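Local coordinates for putative NTP pyrophosphohydrolase (Exiguobacterium sibiricum 255-15, PDB 3NL9), which probably hydrolyses nucleoside triphosphates or related nucleotides, releasing pyrophosphate, as an all-helical enzyme of the MazG type, at residues A[163-166]-A[167-171]. Numbering follows the deposited sequence.
Sequences VVRQ and MKEKA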
loop_
_atom_site.group_PDB
_atom_site.type_symbol
_atom_site.label_atom_id
_atom_site.label_comp_id
_atom_site.label_asym_id
_atom_site.label_seq_id
_atom_site.Cartn_x
_atom_site.Cartn_y
_atom_site.Cartn_z
ATOM N N VAL A 163 2.179 16.511 -10.401
ATOM C CA VAL A 163 3.590 16.213 -10.224
ATOM C C VAL A 163 4.423 17.428 -10.656
ATOM O O VAL A 163 5.249 17.874 -9.876
ATOM C CB VAL A 163 4.030 14.905 -10.933
ATOM C CG1 VAL A 163 5.528 14.691 -10.800
ATOM C CG2 VAL A 163 3.309 13.691 -10.337
ATOM N N VAL A 164 4.185 17.962 -11.861
ATOM C CA VAL A 164 4.884 19.185 -12.362
ATOM C C VAL A 164 4.691 20.377 -11.412
ATOM O O VAL A 164 5.633 21.109 -11.129
ATOM C CB VAL A 164 4.435 19.570 -13.801
ATOM C CG1 VAL A 164 5.110 20.891 -14.283
ATOM C CG2 VAL A 164 4.750 18.440 -14.778
ATOM N N ARG A 165 3.472 20.563 -10.902
ATOM C CA ARG A 165 3.208 21.623 -9.929
ATOM C C ARG A 165 4.096 21.481 -8.671
ATOM O O ARG A 165 4.696 22.447 -8.211
ATOM C CB ARG A 165 1.727 21.638 -9.516
ATOM C CG ARG A 165 1.355 22.819 -8.608
ATOM C CD ARG A 165 0.012 22.630 -7.914
ATOM N NE ARG A 165 0.068 21.619 -6.848
ATOM C CZ ARG A 165 0.661 21.793 -5.666
ATOM N NH1 ARG A 165 1.274 22.946 -5.368
ATOM N NH2 ARG A 165 0.645 20.801 -4.775
ATOM N N GLN A 166 4.153 20.281 -8.110
ATOM C CA GLN A 166 5.042 20.014 -6.969
ATOM C C GLN A 166 6.526 20.229 -7.288
ATOM O O GLN A 166 7.252 20.827 -6.474
ATOM C CB GLN A 166 4.841 18.615 -6.422
ATOM C CG GLN A 166 3.488 18.421 -5.785
ATOM C CD GLN A 166 3.413 17.143 -4.978
ATOM O OE1 GLN A 166 4.410 16.696 -4.420
ATOM N NE2 GLN A 166 2.228 16.558 -4.912
HETATM N N MSE A 167 6.952 19.806 -8.475
HETATM C CA MSE A 167 8.320 20.067 -8.918
HETATM C C MSE A 167 8.579 21.563 -8.930
HETATM O O MSE A 167 9.633 22.023 -8.451
HETATM C CB MSE A 167 8.593 19.505 -10.321
HETATM C CG MSE A 167 8.588 17.968 -10.416
HETATM SE SE MSE A 167 8.696 17.305 -12.251
HETATM C CE MSE A 167 10.464 17.980 -12.775
ATOM N N LYS A 168 7.625 22.327 -9.468
ATOM C CA LYS A 168 7.759 23.800 -9.499
ATOM C C LYS A 168 7.773 24.453 -8.109
ATOM O O LYS A 168 8.577 25.356 -7.851
ATOM C CB LYS A 168 6.649 24.430 -10.348
ATOM C CG LYS A 168 6.829 24.241 -11.834
ATOM C CD LYS A 168 5.776 25.048 -12.601
ATOM C CE LYS A 168 5.557 24.499 -13.999
ATOM N NZ LYS A 168 4.277 25.006 -14.562
ATOM N N GLU A 169 6.871 24.010 -7.235
ATOM C CA GLU A 169 6.809 24.486 -5.857
ATOM C C GLU A 169 8.117 24.250 -5.089
ATOM O O GLU A 169 8.544 25.106 -4.302
ATOM C CB GLU A 169 5.631 23.807 -5.147
ATOM C CG GLU A 169 5.343 24.267 -3.709
ATOM C CD GLU A 169 4.273 23.401 -3.034
ATOM O OE1 GLU A 169 4.600 22.295 -2.541
ATOM O OE2 GLU A 169 3.099 23.820 -3.006
ATOM N N LYS A 170 8.763 23.110 -5.331
ATOM C CA LYS A 170 9.966 22.712 -4.587
ATOM C C LYS A 170 11.272 23.154 -5.239
ATOM O O LYS A 170 12.335 23.115 -4.615
ATOM C CB LYS A 170 9.970 21.195 -4.372
ATOM C CG LYS A 170 8.811 20.681 -3.505
ATOM C CD LYS A 170 8.792 21.307 -2.107
ATOM C CE LYS A 170 7.988 20.482 -1.106
ATOM N NZ LYS A 170 6.594 20.183 -1.561
ATOM N N ALA A 171 11.194 23.592 -6.491
ATOM C CA ALA A 171 12.323 24.237 -7.128
ATOM C C ALA A 171 12.754 25.442 -6.269
ATOM O O ALA A 171 11.918 26.192 -5.731
ATOM C CB ALA A 171 11.956 24.682 -8.556
ATOM O OXT ALA A 171 13.953 25.676 -6.080
HETATM O O HOH W 1 6.594 17.829 -3.296
#
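Arg-165 and Glu-169, one helical turn apart, form the i to i+4 salt bridge familiar from exposed helix faces, with Arg-165 NH1 3.1 Å from Glu-169 OE2. With CG anti to the backbone N in both (chi1 -174° and -176°), the two chains leave the helix in the same direction and run side by side; the glutamate then stays extended, while the arginine bends at chi3. The oxygen sits at the guanidinium edge, in its plane, yet NH1 approaches from above the carboxylate plane, the two planes being 71° apart. The other carboxylate oxygen, Glu-169 OE1, takes Lys-170 NZ at 3.1 Å, nearly in line with its C-O bond, which extends the pair into a three-residue network. A water links Lys-170 NZ, 2.9 Å away, to Gln-166 OE1 at 2.7 Å. Replacing Lys-170 by an alanine would probably leave Glu-169 OE1 and this water without their ammonium partner. Glu-115 joins the same cluster, its carboxylate pairing with Lys-170 and its backbone N donating to Gln-166 OE1, while Glu-162 receives Arg-165 NE and Gln-166 NE2.

Beneath lie four successive i to i+4 backbone bonds, from Met-167 N to Val-163 O through Lys-170 N to Gln-166 O. Apolar contacts follow the same spacing: Lys-168 CE rests 3.6 Å from Val-164 CG1, and the selenium of Met-167, a selenomethionine, lies more loosely near Val-163 CG1 at 4.4 Å.

This is the last part of C-terminal helix 156-170. Val-163 and Gln-166 pack on Leu-114, just after helix 87-112, and Val-163 also meets Leu-91 of the second subunit, whose Pro-26 touches Gln-166 and Met-167, placing this helix end at the dimer interface.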